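Local coordinates for protein sugar-phosphate aldolase (Thermotoga maritima, PDB 1PVT) that belongs to the class II aldolase and adducin N-terminal family, with an AraD-like alpha/beta fold built round one mixed beta-sheet, at residues V13-A18 / E71-D76; T100-T105 / I123-P128; K146-K149 / E153-I156. All blocks are in the same frame, centred on the assembly; numbering follows the deposited sequence.

Contact 1: V13-A18 / E71-D76; sequences VAYWLA and EVYEDD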
ATOM      1  N   VAL A  13     -12.234  -2.341  -2.395  1.00 39.65           N
ATOM      2  CA  VAL A  13     -11.368  -1.786  -1.345  1.00 37.06           C
ATOM      3  C   VAL A  13     -11.289  -0.256  -1.432  1.00 35.29           C
ATOM      4  O   VAL A  13     -11.272   0.430  -0.409  1.00 33.90           O
ATOM      5  CB  VAL A  13      -9.931  -2.391  -1.428  1.00 37.15           C
ATOM      6  CG1 VAL A  13      -8.933  -1.533  -0.631  1.00 35.46           C
ATOM      7  CG2 VAL A  13      -9.947  -3.834  -0.907  1.00 32.63           C
ATOM      8  N   ALA A  14     -11.244   0.268  -2.652  1.00 33.08           N
ATOM      9  CA  ALA A  14     -11.183   1.705  -2.861  1.00 32.13           C
ATOM     10  C   ALA A  14     -12.404   2.313  -2.231  1.00 33.55           C
ATOM     11  O   ALA A  14     -12.325   3.349  -1.590  1.00 33.90           O
ATOM     12  CB  ALA A  14     -11.181   2.016  -4.322  1.00 30.58           C
ATOM     13  N   TYR A  15     -13.545   1.662  -2.424  1.00 35.84           N
ATOM     14  CA  TYR A  15     -14.798   2.153  -1.869  1.00 37.38           C
ATOM     15  C   TYR A  15     -14.752   2.229  -0.359  1.00 37.31           C
ATOM     16  O   TYR A  15     -14.972   3.287   0.224  1.00 37.73           O
ATOM     17  CB  TYR A  15     -15.955   1.251  -2.255  1.00 40.19           C
ATOM     18  CG  TYR A  15     -17.239   1.684  -1.609  1.00 43.28           C
ATOM     19  CD1 TYR A  15     -17.877   2.848  -2.019  1.00 44.06           C
ATOM     20  CD2 TYR A  15     -17.785   0.965  -0.543  1.00 43.84           C
ATOM     21  CE1 TYR A  15     -19.026   3.299  -1.386  1.00 45.78           C
ATOM     22  CE2 TYR A  15     -18.936   1.404   0.104  1.00 44.53           C
ATOM     23  CZ  TYR A  15     -19.554   2.580  -0.323  1.00 46.69           C
ATOM     24  OH  TYR A  15     -20.685   3.059   0.317  1.00 47.47           O
ATOM     25  N   TRP A  16     -14.478   1.103   0.282  1.00 37.42           N
ATOM     26  CA  TRP A  16     -14.428   1.086   1.727  1.00 38.25           C
ATOM     27  C   TRP A  16     -13.440   2.070   2.306  1.00 38.94           C
ATOM     28  O   TRP A  16     -13.654   2.640   3.373  1.00 40.36           O
ATOM     29  CB  TRP A  16     -14.138  -0.324   2.201  1.00 38.32           C
ATOM     30  CG  TRP A  16     -15.386  -1.096   2.150  1.00 39.56           C
ATOM     31  CD1 TRP A  16     -15.822  -1.911   1.142  1.00 39.08           C
ATOM     32  CD2 TRP A  16     -16.469  -0.977   3.071  1.00 40.25           C
ATOM     33  NE1 TRP A  16     -17.122  -2.301   1.375  1.00 38.80           N
ATOM     34  CE2 TRP A  16     -17.544  -1.740   2.554  1.00 39.53           C
ATOM     35  CE3 TRP A  16     -16.638  -0.291   4.290  1.00 40.81           C
ATOM     36  CZ2 TRP A  16     -18.774  -1.836   3.211  1.00 40.27           C
ATOM     37  CZ3 TRP A  16     -17.855  -0.386   4.941  1.00 41.72           C
ATOM     38  CH2 TRP A  16     -18.911  -1.155   4.400  1.00 41.96           C
ATOM     39  N   LEU A  17     -12.355   2.269   1.580  1.00 39.86           N
ATOM     40  CA  LEU A  17     -11.303   3.198   1.965  1.00 39.94           C
ATOM     41  C   LEU A  17     -11.887   4.626   2.040  1.00 39.81           C
ATOM     42  O   LEU A  17     -11.655   5.362   3.007  1.00 40.00           O
ATOM     43  CB  LEU A  17     -10.193   3.130   0.904  1.00 39.44           C
ATOM     44  CG  LEU A  17      -8.721   2.882   1.234  1.00 37.71           C
ATOM     45  CD1 LEU A  17      -8.578   2.118   2.517  1.00 38.55           C
ATOM     46  CD2 LEU A  17      -8.087   2.106   0.089  1.00 37.05           C
ATOM     47  N   ALA A  18     -12.651   4.997   1.010  1.00 39.65           N
ATOM     48  CA  ALA A  18     -13.265   6.319   0.921  1.00 39.48           C
ATOM     49  C   ALA A  18     -14.416   6.507   1.900  1.00 39.21           C
ATOM     50  O   ALA A  18     -14.490   7.511   2.601  1.00 40.03           O
ATOM     51  CB  ALA A  18     -13.753   6.565  -0.501  1.00 38.87           C
ATOM     52  N   GLU A  71     -13.395   7.433  -6.422  1.00 45.37           N
ATOM     53  CA  GLU A  71     -13.622   7.361  -7.857  1.00 46.36           C
ATOM     54  C   GLU A  71     -13.183   6.033  -8.470  1.00 45.70           C
ATOM     55  O   GLU A  71     -13.906   5.466  -9.291  1.00 47.43           O
ATOM     56  CB  GLU A  71     -12.904   8.512  -8.557  1.00 47.82           C
ATOM     57  CG  GLU A  71     -13.263   9.880  -7.996  1.00 50.69           C
ATOM     58  CD  GLU A  71     -12.930  11.027  -8.948  1.00 52.61           C
ATOM     59  OE1 GLU A  71     -11.765  11.117  -9.411  1.00 51.78           O
ATOM     60  OE2 GLU A  71     -13.844  11.843  -9.224  1.00 54.08           O
ATOM     61  N   VAL A  72     -12.021   5.517  -8.079  1.00 44.66           N
ATOM     62  CA  VAL A  72     -11.578   4.269  -8.668  1.00 43.47           C
ATOM     63  C   VAL A  72     -12.504   3.117  -8.318  1.00 44.90           C
ATOM     64  O   VAL A  72     -12.472   2.067  -8.962  1.00 45.63           O
ATOM     65  CB  VAL A  72     -10.126   3.917  -8.267  1.00 41.74           C
ATOM     66  CG1 VAL A  72      -9.469   5.105  -7.596  1.00 39.59           C
ATOM     67  CG2 VAL A  72     -10.106   2.671  -7.403  1.00 39.22           C
ATOM     68  N   TYR A  73     -13.343   3.295  -7.306  1.00 46.53           N
ATOM     69  CA  TYR A  73     -14.251   2.211  -6.948  1.00 49.14           C
ATOM     70  C   TYR A  73     -15.395   2.209  -7.941  1.00 50.37           C
ATOM     71  O   TYR A  73     -16.124   1.230  -8.061  1.00 51.90           O
ATOM     72  CB  TYR A  73     -14.798   2.386  -5.531  1.00 49.29           C
ATOM     73  CG  TYR A  73     -16.086   3.169  -5.452  1.00 48.86           C
ATOM     74  CD1 TYR A  73     -17.308   2.578  -5.760  1.00 47.59           C
ATOM     75  CD2 TYR A  73     -16.078   4.512  -5.099  1.00 49.18           C
ATOM     76  CE1 TYR A  73     -18.486   3.307  -5.726  1.00 47.62           C
ATOM     77  CE2 TYR A  73     -17.249   5.250  -5.058  1.00 48.89           C
ATOM     78  CZ  TYR A  73     -18.447   4.647  -5.377  1.00 48.05           C
ATOM     79  OH  TYR A  73     -19.591   5.415  -5.387  1.00 48.29           O
ATOM     80  N   GLU A  74     -15.546   3.313  -8.653  1.00 51.54           N
ATOM     81  CA  GLU A  74     -16.607   3.444  -9.635  1.00 54.04           C
ATOM     82  C   GLU A  74     -16.122   3.302 -11.073  1.00 55.52           C
ATOM     83  O   GLU A  74     -16.767   2.663 -11.903  1.00 55.15           O
ATOM     84  CB  GLU A  74     -17.272   4.806  -9.494  1.00 54.47           C
ATOM     85  CG  GLU A  74     -18.479   4.833  -8.616  1.00 55.65           C
ATOM     86  CD  GLU A  74     -19.318   6.043  -8.904  1.00 57.41           C
ATOM     87  OE1 GLU A  74     -18.801   7.173  -8.756  1.00 58.06           O
ATOM     88  OE2 GLU A  74     -20.488   5.858  -9.292  1.00 59.00           O
ATOM     89  N   ASP A  75     -14.983   3.919 -11.356  1.00 56.94           N
ATOM     90  CA  ASP A  75     -14.401   3.930 -12.690  1.00 58.24           C
ATOM     91  C   ASP A  75     -13.123   3.093 -12.748  1.00 58.26           C
ATOM     92  O   ASP A  75     -12.076   3.522 -12.271  1.00 58.69           O
ATOM     93  CB  ASP A  75     -14.132   5.393 -13.075  1.00 60.11           C
ATOM     94  CG  ASP A  75     -13.527   5.546 -14.453  1.00 62.74           C
ATOM     95  OD1 ASP A  75     -13.764   4.679 -15.326  1.00 65.50           O
ATOM     96  OD2 ASP A  75     -12.826   6.558 -14.670  1.00 64.45           O
ATOM     97  N   ASP A  76     -13.208   1.902 -13.338  1.00 58.73           N
ATOM     98  CA  ASP A  76     -12.051   1.014 -13.430  1.00 57.70           C
ATOM     99  C   ASP A  76     -11.034   1.505 -14.456  1.00 55.84           C
ATOM    100  O   ASP A  76     -10.012   0.863 -14.681  1.00 55.89           O
ATOM    101  CB  ASP A  76     -12.502  -0.401 -13.779  1.00 59.42           C
ATOM    102  CG  ASP A  76     -12.849  -0.548 -15.237  1.00 62.71           C
ATOM    103  OD1 ASP A  76     -13.449   0.390 -15.809  1.00 64.20           O
ATOM    104  OD2 ASP A  76     -12.529  -1.608 -15.814  1.00 65.63           O
TER

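Contact 2: T100-T105 / I123-P128; sequences TSEFPT and IVHTHP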
ATOM      1  N   THR A 100       0.360   5.854 -10.758  1.00 62.03           N
ATOM      2  CA  THR A 100       0.587   6.849  -9.729  1.00 60.74           C
ATOM      3  C   THR A 100       2.060   7.220  -9.641  1.00 60.79           C
ATOM      4  O   THR A 100       2.935   6.439  -9.998  1.00 60.39           O
ATOM      5  CB  THR A 100       0.146   6.320  -8.358  1.00 59.33           C
ATOM      6  OG1 THR A 100       0.771   7.096  -7.330  1.00 58.74           O
ATOM      7  CG2 THR A 100       0.543   4.867  -8.194  1.00 57.86           C
ATOM      8  N   SER A 101       2.325   8.420  -9.151  1.00 61.15           N
ATOM      9  CA  SER A 101       3.688   8.884  -8.986  1.00 61.17           C
ATOM     10  C   SER A 101       4.499   7.884  -8.148  1.00 61.43           C
ATOM     11  O   SER A 101       5.680   7.666  -8.417  1.00 62.88           O
ATOM     12  CB  SER A 101       3.698  10.246  -8.279  1.00 61.95           C
ATOM     13  OG  SER A 101       2.791  11.159  -8.876  1.00 62.77           O
ATOM     14  N   GLU A 102       3.878   7.279  -7.135  1.00 61.00           N
ATOM     15  CA  GLU A 102       4.607   6.338  -6.282  1.00 61.19           C
ATOM     16  C   GLU A 102       4.748   4.939  -6.863  1.00 59.55           C
ATOM     17  O   GLU A 102       5.099   3.980  -6.170  1.00 58.23           O
ATOM     18  CB  GLU A 102       3.990   6.279  -4.875  1.00 63.14           C
ATOM     19  CG  GLU A 102       2.523   5.931  -4.797  1.00 64.91           C
ATOM     20  CD  GLU A 102       1.994   6.067  -3.381  1.00 66.34           C
ATOM     21  OE1 GLU A 102       2.168   7.153  -2.789  1.00 67.36           O
ATOM     22  OE2 GLU A 102       1.406   5.099  -2.859  1.00 66.62           O
ATOM     23  N   PHE A 103       4.477   4.846  -8.155  1.00 58.79           N
ATOM     24  CA  PHE A 103       4.588   3.599  -8.892  1.00 57.67           C
ATOM     25  C   PHE A 103       5.973   2.979  -8.659  1.00 56.27           C
ATOM     26  O   PHE A 103       6.087   1.799  -8.312  1.00 55.39           O
ATOM     27  CB  PHE A 103       4.318   3.906 -10.377  1.00 58.68           C
ATOM     28  CG  PHE A 103       5.027   3.008 -11.348  1.00 59.87           C
ATOM     29  CD1 PHE A 103       5.101   1.626 -11.143  1.00 60.96           C
ATOM     30  CD2 PHE A 103       5.613   3.550 -12.492  1.00 60.06           C
ATOM     31  CE1 PHE A 103       5.761   0.792 -12.071  1.00 60.03           C
ATOM     32  CE2 PHE A 103       6.271   2.733 -13.424  1.00 59.66           C
ATOM     33  CZ  PHE A 103       6.346   1.351 -13.212  1.00 59.13           C
ATOM     34  N   PRO A 104       7.039   3.777  -8.823  1.00 54.82           N
ATOM     35  CA  PRO A 104       8.415   3.317  -8.632  1.00 53.82           C
ATOM     36  C   PRO A 104       8.594   2.619  -7.295  1.00 54.14           C
ATOM     37  O   PRO A 104       9.193   1.537  -7.210  1.00 54.72           O
ATOM     38  CB  PRO A 104       9.210   4.605  -8.698  1.00 53.82           C
ATOM     39  CG  PRO A 104       8.419   5.424  -9.665  1.00 54.55           C
ATOM     40  CD  PRO A 104       7.017   5.200  -9.200  1.00 54.68           C
ATOM     41  N   THR A 105       8.073   3.252  -6.246  1.00 53.92           N
ATOM     42  CA  THR A 105       8.170   2.705  -4.903  1.00 52.06           C
ATOM     43  C   THR A 105       7.547   1.319  -4.852  1.00 53.23           C
ATOM     44  O   THR A 105       8.188   0.359  -4.441  1.00 53.02           O
ATOM     45  CB  THR A 105       7.464   3.600  -3.899  1.00 49.89           C
ATOM     46  OG1 THR A 105       7.989   4.929  -3.989  1.00 49.13           O
ATOM     47  CG2 THR A 105       7.682   3.074  -2.507  1.00 47.94           C
ATOM     48  N   ILE A 123      -0.577  -4.449  -2.148  1.00 46.17           N
ATOM     49  CA  ILE A 123      -0.101  -3.282  -1.387  1.00 45.77           C
ATOM     50  C   ILE A 123      -1.101  -2.107  -1.360  1.00 45.17           C
ATOM     51  O   ILE A 123      -1.502  -1.579  -2.406  1.00 44.58           O
ATOM     52  CB  ILE A 123       1.200  -2.712  -1.956  1.00 46.16           C
ATOM     53  CG1 ILE A 123       2.300  -3.761  -1.905  1.00 46.14           C
ATOM     54  CG2 ILE A 123       1.609  -1.481  -1.149  1.00 46.34           C
ATOM     55  CD1 ILE A 123       3.585  -3.285  -2.515  1.00 44.92           C
ATOM     56  N   VAL A 124      -1.480  -1.687  -0.157  1.00 44.39           N
ATOM     57  CA  VAL A 124      -2.421  -0.591   0.003  1.00 42.63           C
ATOM     58  C   VAL A 124      -1.726   0.508   0.780  1.00 42.54           C
ATOM     59  O   VAL A 124      -1.243   0.263   1.883  1.00 42.46           O
ATOM     60  CB  VAL A 124      -3.679  -1.033   0.813  1.00 41.84           C
ATOM     61  CG1 VAL A 124      -4.556   0.155   1.093  1.00 40.84           C
ATOM     62  CG2 VAL A 124      -4.473  -2.064   0.057  1.00 40.28           C
ATOM     63  N   HIS A 125      -1.660   1.705   0.202  1.00 43.05           N
ATOM     64  CA  HIS A 125      -1.047   2.854   0.872  1.00 43.90           C
ATOM     65  C   HIS A 125      -2.082   3.975   1.053  1.00 45.44           C
ATOM     66  O   HIS A 125      -2.660   4.469   0.073  1.00 44.59           O
ATOM     67  CB  HIS A 125       0.141   3.396   0.073  1.00 42.47           C
ATOM     68  CG  HIS A 125       0.645   4.715   0.576  1.00 42.13           C
ATOM     69  ND1 HIS A 125       0.629   5.860  -0.191  1.00 41.56           N
ATOM     70  CD2 HIS A 125       1.137   5.080   1.784  1.00 41.36           C
ATOM     71  CE1 HIS A 125       1.089   6.873   0.523  1.00 41.51           C
ATOM     72  NE2 HIS A 125       1.404   6.426   1.725  1.00 41.40           N
ATOM     73  N   THR A 126      -2.309   4.383   2.300  1.00 46.78           N
ATOM     74  CA  THR A 126      -3.288   5.425   2.576  1.00 47.43           C
ATOM     75  C   THR A 126      -2.876   6.228   3.811  1.00 48.51           C
ATOM     76  O   THR A 126      -1.881   5.905   4.456  1.00 48.06           O
ATOM     77  CB  THR A 126      -4.694   4.786   2.758  1.00 47.20           C
ATOM     78  OG1 THR A 126      -5.707   5.791   2.619  1.00 48.25           O
ATOM     79  CG2 THR A 126      -4.808   4.109   4.113  1.00 44.73           C
ATOM     80  N   HIS A 127      -3.633   7.278   4.125  1.00 50.73           N
ATOM     81  CA  HIS A 127      -3.330   8.143   5.268  1.00 52.83           C
ATOM     82  C   HIS A 127      -4.424   8.144   6.320  1.00 52.27           C
ATOM     83  O   HIS A 127      -5.232   9.065   6.391  1.00 52.16           O
ATOM     84  CB  HIS A 127      -3.109   9.581   4.796  1.00 55.87           C
ATOM     85  CG  HIS A 127      -2.061   9.701   3.742  1.00 59.31           C
ATOM     86  ND1 HIS A 127      -2.352   9.627   2.398  1.00 61.25           N
ATOM     87  CD2 HIS A 127      -0.712   9.785   3.834  1.00 60.84           C
ATOM     88  CE1 HIS A 127      -1.224   9.655   1.705  1.00 62.69           C
ATOM     89  NE2 HIS A 127      -0.214   9.749   2.553  1.00 61.85           N
ATOM     90  N   PRO A 128      -4.459   7.114   7.161  1.00 51.62           N
ATOM     91  CA  PRO A 128      -5.482   7.046   8.197  1.00 51.42           C
ATOM     92  C   PRO A 128      -5.338   8.213   9.156  1.00 51.62           C
ATOM     93  O   PRO A 128      -4.243   8.490   9.645  1.00 51.82           O
ATOM     94  CB  PRO A 128      -5.190   5.717   8.874  1.00 51.75           C
ATOM     95  CG  PRO A 128      -4.607   4.907   7.784  1.00 51.16           C
ATOM     96  CD  PRO A 128      -3.656   5.886   7.152  1.00 51.95           C
TER

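Contact 3: K146-K149 / E153-I156; sequences KMMK and EVLI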
ATOM      1  N   LYS A 146       2.886  -0.356  22.990  1.00 77.28           N
ATOM      2  CA  LYS A 146       1.649  -0.568  23.717  1.00 77.25           C
ATOM      3  C   LYS A 146       0.503  -0.550  22.714  1.00 77.34           C
ATOM      4  O   LYS A 146      -0.477  -1.270  22.875  1.00 76.88           O
ATOM      5  CB  LYS A 146       1.469   0.505  24.807  1.00 77.40           C
ATOM      6  CG  LYS A 146       2.407   0.348  26.034  1.00 77.49           C
ATOM      7  CD  LYS A 146       2.006  -0.800  26.987  1.00 78.18           C
ATOM      8  CE  LYS A 146       2.316  -2.202  26.419  1.00 77.78           C
ATOM      9  NZ  LYS A 146       1.812  -3.333  27.262  1.00 74.76           N
HETATM   10  N   MSE A 147       0.639   0.255  21.663  1.00 78.14           N
HETATM   11  CA  MSE A 147      -0.400   0.318  20.648  1.00 79.34           C
HETATM   12  C   MSE A 147      -0.491  -1.030  19.966  1.00 80.47           C
HETATM   13  O   MSE A 147      -1.562  -1.467  19.560  1.00 79.39           O
HETATM   14  CB  MSE A 147      -0.089   1.369  19.588  1.00 79.10           C
HETATM   15  CG  MSE A 147      -1.201   1.489  18.555  1.00 80.15           C
HETATM   16 SE   MSE A 147      -0.699   2.255  16.843  1.00 83.13          SE
HETATM   17  CE  MSE A 147      -1.011   4.114  17.212  1.00 81.83           C
HETATM   18  N   MSE A 148       0.650  -1.690  19.849  1.00 83.41           N
HETATM   19  CA  MSE A 148       0.717  -2.980  19.192  1.00 86.66           C
HETATM   20  C   MSE A 148       0.090  -4.123  19.963  1.00 86.50           C
HETATM   21  O   MSE A 148       0.132  -5.266  19.516  1.00 86.39           O
HETATM   22  CB  MSE A 148       2.167  -3.319  18.852  1.00 90.71           C
HETATM   23  CG  MSE A 148       2.723  -2.501  17.703  1.00 96.58           C
HETATM   24 SE   MSE A 148       1.534  -2.568  16.169  1.00106.25          SE
HETATM   25  CE  MSE A 148       0.602  -0.898  16.448  1.00103.72           C
ATOM     26  N   LYS A 149      -0.491  -3.828  21.117  1.00 87.17           N
ATOM     27  CA  LYS A 149      -1.128  -4.879  21.893  1.00 88.40           C
ATOM     28  C   LYS A 149      -2.328  -4.326  22.632  1.00 89.04           C
ATOM     29  O   LYS A 149      -2.648  -4.766  23.736  1.00 89.41           O
ATOM     30  CB  LYS A 149      -0.134  -5.504  22.881  1.00 89.39           C
ATOM     31  CG  LYS A 149      -0.511  -6.936  23.304  1.00 90.82           C
ATOM     32  CD  LYS A 149       0.681  -7.728  23.885  1.00 90.74           C
ATOM     33  CE  LYS A 149       0.345  -9.218  24.056  1.00 90.30           C
ATOM     34  NZ  LYS A 149       1.488 -10.037  24.555  1.00 90.13           N
ATOM     35  N   GLU A 153      -6.580  -8.496  18.118  1.00 87.01           N
ATOM     36  CA  GLU A 153      -6.659  -8.209  16.693  1.00 85.79           C
ATOM     37  C   GLU A 153      -5.350  -7.798  16.014  1.00 82.88           C
ATOM     38  O   GLU A 153      -5.074  -8.227  14.897  1.00 81.88           O
ATOM     39  CB  GLU A 153      -7.714  -7.126  16.450  1.00 89.76           C
ATOM     40  CG  GLU A 153      -9.137  -7.655  16.282  1.00 94.47           C
ATOM     41  CD  GLU A 153      -9.535  -7.794  14.816  1.00 97.28           C
ATOM     42  OE1 GLU A 153      -9.873  -6.757  14.191  1.00 98.60           O
ATOM     43  OE2 GLU A 153      -9.499  -8.933  14.288  1.00 98.95           O
ATOM     44  N   VAL A 154      -4.542  -6.971  16.669  1.00 79.89           N
ATOM     45  CA  VAL A 154      -3.289  -6.531  16.063  1.00 77.83           C
ATOM     46  C   VAL A 154      -2.259  -7.646  15.973  1.00 77.55           C
ATOM     47  O   VAL A 154      -1.745  -7.958  14.897  1.00 76.84           O
ATOM     48  CB  VAL A 154      -2.658  -5.398  16.857  1.00 76.76           C
ATOM     49  CG1 VAL A 154      -1.558  -4.750  16.033  1.00 75.97           C
ATOM     50  CG2 VAL A 154      -3.712  -4.401  17.253  1.00 75.48           C
ATOM     51  N   LEU A 155      -1.961  -8.226  17.132  1.00 77.46           N
ATOM     52  CA  LEU A 155      -1.001  -9.320  17.290  1.00 76.58           C
ATOM     53  C   LEU A 155      -1.132 -10.341  16.158  1.00 75.35           C
ATOM     54  O   LEU A 155      -0.157 -10.681  15.489  1.00 75.44           O
ATOM     55  CB  LEU A 155      -1.246 -10.003  18.642  1.00 77.31           C
ATOM     56  CG  LEU A 155      -1.824  -9.095  19.749  1.00 78.08           C
ATOM     57  CD1 LEU A 155      -2.084  -9.885  21.032  1.00 77.53           C
ATOM     58  CD2 LEU A 155      -0.861  -7.953  20.017  1.00 78.67           C
ATOM     59  N   ILE A 156      -2.356 -10.818  15.964  1.00 73.58           N
ATOM     60  CA  ILE A 156      -2.686 -11.790  14.930  1.00 72.20           C
ATOM     61  C   ILE A 156      -2.250 -11.327  13.545  1.00 72.90           C
ATOM     62  O   ILE A 156      -1.499 -12.013  12.862  1.00 73.55           O
ATOM     63  CB  ILE A 156      -4.212 -12.046  14.878  1.00 71.06           C
ATOM     64  CG1 ILE A 156      -4.694 -12.626  16.210  1.00 69.45           C
ATOM     65  CG2 ILE A 156      -4.549 -12.970  13.712  1.00 70.52           C
ATOM     66  CD1 ILE A 156      -6.204 -12.724  16.326  1.00 69.16           C
TER

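Contact 1: V13-A18 / E71-D76
Tyr-15 meets Tyr-73 in a T-shaped (edge-to-face) pair, with the edge of the Tyr-15 ring directed at the face of Tyr-73. The ring centroids are 4.9 Å apart and the planes stand at 66°. The contact is carried by Tyr-15 CD1, which sits over the middle of the Tyr-73 ring, 3.6 Å above its plane. The two side chains run alongside each other in the same direction, and their roots touch as well, Tyr-15 CB lying 3.7 Å from Tyr-73 CB. With CG anti to the backbone N (chi1 176°), Tyr-15 is turned so that one ring edge faces Tyr-73 while CD2 lies above one face of the Trp-16 indole, toward its rim. The opposite face of Tyr-73 is covered near its rim by CG of Glu-74, so the phenol is clamped between two side chains. Deeper in the interface, the buried Ala-14 methyl abuts Val-72 CG2 and Tyr-73 CB, the latter at 3.8 Å. No hydrogen bond joins the two segments. The 71-76 turn is shaped from within by Glu-71 O, which accepts from both Glu-74 N and Asp-75 N, and Gln-11, on the same helix as Tyr-15, donates its side-chain amide to Val-72 O. Val-72 and the turn that follows it thus pack on helix 2-19, whose Val-13 and Leu-17 lie against strand 28-34 in the central mixed sheet of the AraD-like alpha/beta fold.

Contact 2: T100-T105 / I123-P128
Glu-102 and His-125 are the two residues that meet here, and polar interaction dominates. His-125 ND1 donates to Glu-102 OE2 over 2.9 Å, but the bond is weak, bent to 124° at the hydrogen, with OE2 approaching the ring obliquely. The carboxylate and imidazole planes are turned 40° from each other. The second carboxylate oxygen, Glu-102 OE1, comes within 3.5 Å of His-125 CE1. Glu-102 OE2 also has a firmer partner in His-106 NE2, while His-125 NE2 is bonded to the carbonyl oxygen of His-194, so both ring nitrogens of His-125 have partners, that of ND1 being weakly held. The reach of the glutamate comes from its torsions: CG lies between the backbone N and the carbonyl carbon (chi1 56°), and the chain is extended beyond it.

A side-chain-to-backbone bond and a backbone bond shape the turn that carries Glu-102. Thr-100 OG1 accepts from Glu-102 N at 3.1 Å in an ST turn, and Thr-100 O accepts from Phe-103 N at 2.9 Å, closing a type I turn that leads straight into a helix.

The imidazole also meets the ring of Trp-191 and touches Val-197. Glu-102 is the N-cap residue of helix 103-115, and His-125 lies on strand 122-126, flanked in the sheet by strands 28-34 and 196-200, so the contact ties a helix start to a central strand.

Contact 3: K146-K149 / E153-I156
Met-148 and Val-154 cross at about a right angle, the selenium atom of this selenomethionine resting 3.8 Å from Val-154 CG1. The side chain of Met-148 is folded rather than extended, with bends at chi2 (-51°) and at the bond beyond it, so that SE and not the terminal methyl makes the contact. Val-154 answers with the branch that stands anti to its own backbone N (chi1 -166°). Its other methyl, CG2, lies 4.3 Å from the carbonyl oxygen of Met-147. The segments belong to two short helices of the AraD-like fold, 144-147 and 152-157, joined by a brief loop, with Val-154 and Leu-155 set against Met-148 and Lys-149. Val-154 also touches Ala-216 of the long helix 203-224, and Met-148 reaches Ile-162. The second pair, Lys-149 and Leu-155, is likewise perpendicular, but here the lysine is the long member. Its aliphatic chain is stretched out, and the branched end of Leu-155 lies across it: CD2 is 3.5 Å from Lys-149 CG, whereas CD1 sits further along, 3.9 Å from Lys-149 CE. The contact is therefore made by methylene groups, without the ammonium group. Leu-155 CD2 is also modelled against Met-148 O, at a separation too short to be reliable. No hydrogen bond crosses between the segments. The side chain of Met-147 leads off from 153-156 and touches Leu-131 and Leu-134 of helix 129-134 and Leu-220 of helix 203-224.

How the contacts relate
The three contacts follow one another along the chain, each closing before the next opens, and all lie in the aldolase and adducin N-terminal region. Contacts 1 and 2 are neighbours, their centres 15 Å apart, and their segments touch where Leu-17 CD2 packs 4.2 Å from Val-124 CG1. Contact 2 lies on strand 122-126 of the mixed sheet, and the helix of contact 1 packs on the adjacent strand 28-34. Contact 3 is more remote, its centre 28 Å from that of contact 1 and 24 Å from that of contact 2. Helix 203-224 runs past segments of all three, touching Val-13, Val-124 and Val-154, and so links the sheet to the peripheral helices.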